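Long-range contact in molybdopterin biosynthesis protein (Mycobacterium abscessus, PDB 3TCR), which probably takes part in molybdenum cofactor biosynthesis, through a domain thought to bind molybdopterin: residues A[98-112]-A[160-172]. Residues are numbered along the deposited sequence; the frame is centred on the assembly and turned at random.
Sequences AVIGGVDLVVTVGGT and ISGSTLVVNIAGS
Thr108 and Asn168 stand side by side on one face of two parallel strands, 105-109 and 164-169, and the amide ND2 of Asn168 donates to Thr108 OG1 at 2.7 Å, with the hydroxyl tilted 19° from the amide plane. Thr108 OG1 sits between its own backbone N and carbonyl carbon (chi1 71°), the rotation that brings it over to the neighbouring strand; it donates in turn to a water that also bridges Gly110 O and Ile169 O. Asn168 is gripped further by Thr124 OG1 at ND2 and Val157 N at OD1, so its buried amide is held at both ends. On the reverse face, Leu105 and Leu165 lie alongside each other, CD1 of Leu105 4.0 Å from CG of Leu165, while Val107 CG1 meets Ile169 CD1 at an oblique angle, 3.7 Å apart. The backbones are joined by parallel-strand hydrogen bonds, from Leu165 N to Asp104 O through to Gly110 N to Ile169 O. At the start of the strands Thr164 OG1 donates to Val103 O at 2.6 Å, in the carbonyl plane, and its CG2 packs against Val106 CG2. A water links this hydroxyl to Val99 O and Ser163, joining the end of helix 88-100, closed by a Schellman motif at Gly102, to the type II' turn from Ser161 to Thr164. The strands are the inner parallel pair of the alpha/beta domain's mixed sheet, with 44-51 beside 105-109 and antiparallel 158-161 beside 164-169; helix 64-73 packs on Leu105, Val107 and Val109, helix 173-196 on Leu165, Val167 and Val109.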
ATOM      1  N   ALA A  98      11.765  23.773   2.642  1.00 15.99           N
ATOM      2  CA  ALA A  98      11.517  23.682   1.216  1.00 15.79           C
ATOM      3  C   ALA A  98      10.050  24.051   0.929  1.00 15.47           C
ATOM      4  O   ALA A  98       9.774  24.782  -0.000  1.00 14.73           O
ATOM      5  CB  ALA A  98      11.809  22.297   0.710  1.00 14.89           C
ATOM      6  N   VAL A  99       9.140  23.580   1.779  1.00 15.37           N
ATOM      7  CA  VAL A  99       7.695  23.828   1.615  1.00 15.12           C
ATOM      8  C   VAL A  99       7.396  25.312   1.692  1.00 16.07           C
ATOM      9  O   VAL A  99       6.666  25.859   0.826  1.00 16.21           O
ATOM     10  CB  VAL A  99       6.857  23.044   2.681  1.00 15.02           C
ATOM     11  CG1 VAL A  99       5.379  23.476   2.707  1.00 14.04           C
ATOM     12  CG2 VAL A  99       7.025  21.524   2.465  1.00 14.22           C
ATOM     13  N   ILE A 100       7.968  25.985   2.685  1.00 15.74           N
ATOM     14  CA  ILE A 100       7.699  27.407   2.818  1.00 16.16           C
ATOM     15  C   ILE A 100       8.332  28.248   1.695  1.00 16.00           C
ATOM     16  O   ILE A 100       7.788  29.295   1.317  1.00 16.90           O
ATOM     17  CB  ILE A 100       8.064  27.962   4.216  1.00 17.02           C
ATOM     18  CG1 ILE A 100       7.214  29.223   4.495  1.00 18.21           C
ATOM     19  CG2 ILE A 100       9.557  28.313   4.338  1.00 16.85           C
ATOM     20  CD1 ILE A 100       7.334  29.749   5.929  1.00 18.27           C
ATOM     21  N   GLY A 101       9.454  27.797   1.149  1.00 15.96           N
ATOM     22  CA  GLY A 101      10.084  28.438  -0.020  1.00 15.93           C
ATOM     23  C   GLY A 101       9.420  28.096  -1.355  1.00 16.56           C
ATOM     24  O   GLY A 101       9.862  28.554  -2.401  1.00 17.45           O
ATOM     25  N   GLY A 102       8.358  27.300  -1.358  1.00 16.91           N
ATOM     26  CA  GLY A 102       7.617  27.028  -2.592  1.00 17.01           C
ATOM     27  C   GLY A 102       8.277  26.023  -3.533  1.00 17.25           C
ATOM     28  O   GLY A 102       7.979  26.013  -4.709  1.00 16.79           O
ATOM     29  N   VAL A 103       9.193  25.197  -3.026  1.00 16.95           N
ATOM     30  CA  VAL A 103       9.858  24.217  -3.856  1.00 17.30           C
ATOM     31  C   VAL A 103       8.837  23.194  -4.441  1.00 17.39           C
ATOM     32  O   VAL A 103       7.923  22.749  -3.751  1.00 18.49           O
ATOM     33  CB  VAL A 103      10.965  23.501  -3.051  1.00 17.31           C
ATOM     34  CG1 VAL A 103      11.562  22.328  -3.834  1.00 17.12           C
ATOM     35  CG2 VAL A 103      12.048  24.502  -2.587  1.00 17.47           C
ATOM     36  N   ASP A 104       9.012  22.803  -5.694  1.00 17.07           N
ATOM     37  CA  ASP A 104       8.073  21.856  -6.345  1.00 17.26           C
ATOM     38  C   ASP A 104       8.285  20.385  -5.993  1.00 16.04           C
ATOM     39  O   ASP A 104       7.314  19.633  -5.861  1.00 15.46           O
ATOM     40  CB  ASP A 104       8.136  22.011  -7.855  1.00 18.19           C
ATOM     41  CG  ASP A 104       7.837  23.442  -8.297  1.00 20.08           C
ATOM     42  OD1 ASP A 104       6.693  23.913  -8.104  1.00 22.09           O
ATOM     43  OD2 ASP A 104       8.742  24.121  -8.797  1.00 21.65           O
ATOM     44  N   LEU A 105       9.548  19.983  -5.855  1.00 15.36           N
ATOM     45  CA  LEU A 105       9.914  18.600  -5.525  1.00 14.91           C
ATOM     46  C   LEU A 105      11.010  18.514  -4.487  1.00 14.72           C
ATOM     47  O   LEU A 105      12.064  19.115  -4.642  1.00 15.70           O
ATOM     48  CB  LEU A 105      10.372  17.874  -6.787  1.00 14.93           C
ATOM     49  CG  LEU A 105      10.863  16.452  -6.634  1.00 14.83           C
ATOM     50  CD1 LEU A 105       9.781  15.536  -6.080  1.00 13.91           C
ATOM     51  CD2 LEU A 105      11.398  16.008  -8.008  1.00 14.98           C
ATOM     52  N   VAL A 106      10.754  17.773  -3.425  1.00 14.37           N
ATOM     53  CA  VAL A 106      11.764  17.429  -2.442  1.00 14.02           C
ATOM     54  C   VAL A 106      11.932  15.916  -2.464  1.00 14.12           C
ATOM     55  O   VAL A 106      10.939  15.174  -2.300  1.00 15.27           O
ATOM     56  CB  VAL A 106      11.327  17.866  -1.038  1.00 14.09           C
ATOM     57  CG1 VAL A 106      12.248  17.272   0.019  1.00 13.85           C
ATOM     58  CG2 VAL A 106      11.227  19.387  -0.933  1.00 13.13           C
ATOM     59  N   VAL A 107      13.152  15.452  -2.742  1.00 13.84           N
ATOM     60  CA  VAL A 107      13.531  14.052  -2.639  1.00 13.62           C
ATOM     61  C   VAL A 107      14.439  13.918  -1.415  1.00 14.23           C
ATOM     62  O   VAL A 107      15.477  14.596  -1.324  1.00 14.08           O
ATOM     63  CB  VAL A 107      14.321  13.635  -3.878  1.00 14.31           C
ATOM     64  CG1 VAL A 107      14.802  12.169  -3.806  1.00 13.78           C
ATOM     65  CG2 VAL A 107      13.497  13.909  -5.146  1.00 14.14           C
ATOM     66  N   THR A 108      14.032  13.088  -0.455  1.00 14.20           N
ATOM     67  CA  THR A 108      14.853  12.762   0.706  1.00 14.33           C
ATOM     68  C   THR A 108      15.480  11.404   0.371  1.00 15.17           C
ATOM     69  O   THR A 108      14.819  10.570  -0.270  1.00 15.18           O
ATOM     70  CB  THR A 108      14.032  12.643   2.026  1.00 14.02           C
ATOM     71  OG1 THR A 108      13.222  11.453   2.020  1.00 13.48           O
ATOM     72  CG2 THR A 108      13.137  13.841   2.251  1.00 13.88           C
ATOM     73  N   VAL A 109      16.723  11.192   0.813  1.00 15.61           N
ATOM     74  CA  VAL A 109      17.523  10.028   0.460  1.00 15.99           C
ATOM     75  C   VAL A 109      18.119   9.503   1.750  1.00 16.12           C
ATOM     76  O   VAL A 109      18.913  10.201   2.385  1.00 15.99           O
ATOM     77  CB  VAL A 109      18.714  10.418  -0.463  1.00 17.26           C
ATOM     78  CG1 VAL A 109      19.611   9.208  -0.798  1.00 16.55           C
ATOM     79  CG2 VAL A 109      18.209  11.120  -1.712  1.00 17.32           C
ATOM     80  N   GLY A 110      17.742   8.285   2.142  1.00 16.32           N
ATOM     81  CA  GLY A 110      18.181   7.728   3.420  1.00 16.60           C
ATOM     82  C   GLY A 110      17.083   7.654   4.461  1.00 17.24           C
ATOM     83  O   GLY A 110      15.997   8.319   4.327  1.00 15.99           O
ATOM     84  N   GLY A 111      17.338   6.807   5.473  1.00 17.05           N
ATOM     85  CA  GLY A 111      16.498   6.763   6.667  1.00 17.32           C
ATOM     86  C   GLY A 111      15.167   6.048   6.499  1.00 18.03           C
ATOM     87  O   GLY A 111      14.220   6.314   7.245  1.00 17.88           O
ATOM     88  N   THR A 112      15.103   5.120   5.545  1.00 18.60           N
ATOM     89  CA  THR A 112      13.894   4.314   5.290  1.00 18.63           C
ATOM     90  C   THR A 112      14.024   2.823   5.626  1.00 19.27           C
ATOM     91  O   THR A 112      13.134   2.040   5.282  1.00 19.65           O
ATOM     92  CB  THR A 112      13.480   4.438   3.803  1.00 18.16           C
ATOM     93  OG1 THR A 112      14.514   3.924   2.954  1.00 18.17           O
ATOM     94  CG2 THR A 112      13.238   5.896   3.442  1.00 17.48           C
ATOM     95  N   ILE A 160       1.870  15.324  -0.954  1.00 17.41           N
ATOM     96  CA  ILE A 160       1.910  16.762  -1.193  1.00 17.43           C
ATOM     97  C   ILE A 160       1.886  17.427   0.164  1.00 18.24           C
ATOM     98  O   ILE A 160       1.048  17.093   1.004  1.00 20.09           O
ATOM     99  CB  ILE A 160       0.698  17.282  -1.994  1.00 18.63           C
ATOM    100  CG1 ILE A 160       0.595  16.618  -3.375  1.00 19.44           C
ATOM    101  CG2 ILE A 160       0.718  18.808  -2.159  1.00 17.81           C
ATOM    102  CD1 ILE A 160       1.804  16.859  -4.268  1.00 18.89           C
ATOM    103  N   SER A 161       2.813  18.360   0.376  1.00 17.70           N
ATOM    104  CA  SER A 161       2.809  19.223   1.526  1.00 17.87           C
ATOM    105  C   SER A 161       2.843  20.668   1.016  1.00 17.65           C
ATOM    106  O   SER A 161       3.806  21.068   0.369  1.00 16.53           O
ATOM    107  CB  SER A 161       4.038  18.923   2.386  1.00 18.22           C
ATOM    108  OG  SER A 161       4.019  19.629   3.612  1.00 18.57           O
ATOM    109  N   GLY A 162       1.796  21.443   1.299  1.00 17.69           N
ATOM    110  CA  GLY A 162       1.694  22.781   0.741  1.00 18.24           C
ATOM    111  C   GLY A 162       1.636  22.708  -0.790  1.00 18.63           C
ATOM    112  O   GLY A 162       0.699  22.120  -1.360  1.00 18.74           O
ATOM    113  N   SER A 163       2.611  23.325  -1.465  1.00 17.96           N
ATOM    114  CA  SER A 163       2.712  23.221  -2.937  1.00 17.62           C
ATOM    115  C   SER A 163       3.827  22.269  -3.373  1.00 17.51           C
ATOM    116  O   SER A 163       4.153  22.213  -4.569  1.00 18.37           O
ATOM    117  CB  SER A 163       2.958  24.586  -3.575  1.00 18.13           C
ATOM    118  OG  SER A 163       4.271  25.091  -3.343  1.00 17.36           O
ATOM    119  N   THR A 164       4.366  21.501  -2.422  1.00 16.42           N
ATOM    120  CA  THR A 164       5.524  20.657  -2.638  1.00 15.99           C
ATOM    121  C   THR A 164       5.207  19.155  -2.693  1.00 15.64           C
ATOM    122  O   THR A 164       4.505  18.611  -1.821  1.00 15.94           O
ATOM    123  CB  THR A 164       6.557  20.920  -1.516  1.00 16.09           C
ATOM    124  OG1 THR A 164       6.801  22.335  -1.441  1.00 15.96           O
ATOM    125  CG2 THR A 164       7.881  20.173  -1.771  1.00 15.48           C
ATOM    126  N   LEU A 165       5.701  18.492  -3.731  1.00 14.55           N
ATOM    127  CA  LEU A 165       5.714  17.033  -3.770  1.00 14.74           C
ATOM    128  C   LEU A 165       6.965  16.539  -2.994  1.00 13.77           C
ATOM    129  O   LEU A 165       8.064  16.982  -3.272  1.00 13.15           O
ATOM    130  CB  LEU A 165       5.720  16.529  -5.221  1.00 14.91           C
ATOM    131  CG  LEU A 165       5.808  15.031  -5.504  1.00 15.30           C
ATOM    132  CD1 LEU A 165       4.657  14.271  -4.862  1.00 14.85           C
ATOM    133  CD2 LEU A 165       5.918  14.786  -7.027  1.00 15.31           C
ATOM    134  N   VAL A 166       6.741  15.667  -2.004  1.00 13.36           N
ATOM    135  CA  VAL A 166       7.764  15.126  -1.121  1.00 13.49           C
ATOM    136  C   VAL A 166       7.789  13.605  -1.274  1.00 13.61           C
ATOM    137  O   VAL A 166       6.749  12.949  -1.138  1.00 13.14           O
ATOM    138  CB  VAL A 166       7.506  15.499   0.360  1.00 13.91           C
ATOM    139  CG1 VAL A 166       8.689  15.056   1.231  1.00 13.71           C
ATOM    140  CG2 VAL A 166       7.219  17.010   0.498  1.00 13.83           C
ATOM    141  N   VAL A 167       8.972  13.061  -1.567  1.00 13.60           N
ATOM    142  CA  VAL A 167       9.163  11.629  -1.783  1.00 14.04           C
ATOM    143  C   VAL A 167      10.431  11.111  -1.073  1.00 14.78           C
ATOM    144  O   VAL A 167      11.547  11.630  -1.287  1.00 15.35           O
ATOM    145  CB  VAL A 167       9.258  11.317  -3.301  1.00 14.61           C
ATOM    146  CG1 VAL A 167       9.312   9.801  -3.563  1.00 13.77           C
ATOM    147  CG2 VAL A 167       8.094  12.001  -4.074  1.00 14.81           C
ATOM    148  N   ASN A 168      10.254  10.113  -0.211  1.00 15.22           N
ATOM    149  CA  ASN A 168      11.374   9.414   0.427  1.00 15.81           C
ATOM    150  C   ASN A 168      11.937   8.286  -0.450  1.00 16.33           C
ATOM    151  O   ASN A 168      11.175   7.390  -0.893  1.00 16.33           O
ATOM    152  CB  ASN A 168      10.909   8.705   1.706  1.00 15.82           C
ATOM    153  CG  ASN A 168      10.284   9.619   2.747  1.00 16.04           C
ATOM    154  OD1 ASN A 168       9.382   9.157   3.485  1.00 16.27           O
ATOM    155  ND2 ASN A 168      10.791  10.856   2.894  1.00 14.84           N
ATOM    156  N   ILE A 169      13.245   8.281  -0.675  1.00 17.24           N
ATOM    157  CA  ILE A 169      13.887   7.073  -1.220  1.00 19.09           C
ATOM    158  C   ILE A 169      15.026   6.560  -0.328  1.00 19.11           C
ATOM    159  O   ILE A 169      15.587   7.320   0.471  1.00 18.75           O
ATOM    160  CB  ILE A 169      14.311   7.249  -2.689  1.00 20.66           C
ATOM    161  CG1 ILE A 169      15.504   8.130  -2.856  1.00 21.75           C
ATOM    162  CG2 ILE A 169      13.205   7.927  -3.522  1.00 19.29           C
ATOM    163  CD1 ILE A 169      15.555   8.623  -4.318  1.00 24.39           C
ATOM    164  N   ALA A 170      15.332   5.273  -0.456  1.00 19.42           N
ATOM    165  CA  ALA A 170      16.414   4.640   0.313  1.00 20.78           C
ATOM    166  C   ALA A 170      17.734   5.218  -0.089  1.00 21.23           C
ATOM    167  O   ALA A 170      17.878   5.813  -1.167  1.00 20.38           O
ATOM    168  CB  ALA A 170      16.433   3.116   0.161  1.00 19.13           C
ATOM    169  N   GLY A 171      18.704   5.052   0.806  1.00 24.22           N
ATOM    170  CA  GLY A 171      19.983   5.747   0.715  1.00 25.56           C
ATOM    171  C   GLY A 171      21.055   5.285  -0.274  1.00 28.87           C
ATOM    172  O   GLY A 171      21.985   6.068  -0.578  1.00 33.64           O
ATOM    173  N   SER A 172      20.996   4.052  -0.760  1.00 28.76           N
ATOM    174  CA  SER A 172      22.086   3.540  -1.613  1.00 29.67           C
ATOM    175  C   SER A 172      22.046   4.096  -3.037  1.00 31.68           C
ATOM    176  O   SER A 172      21.006   4.580  -3.510  1.00 32.93           O
ATOM    177  CB  SER A 172      22.006   2.027  -1.684  1.00 29.38           C
ATOM    178  OG  SER A 172      20.836   1.675  -2.382  1.00 29.28           O
TER
HETATM  179  O   HOH W   1       5.163  24.504  -0.780  1.00 12.41           O
HETATM  180  O   HOH W   2       5.508  24.865  -5.854  1.00 29.19           O
HETATM  181  O   HOH W   3       4.635  20.596  -6.552  1.00 26.36           O
HETATM  182  O   HOH W   4      14.385   9.063   2.355  1.00 13.41           O
HETATM  183  O   HOH W   5      17.304   4.062   3.604  1.00 33.87           O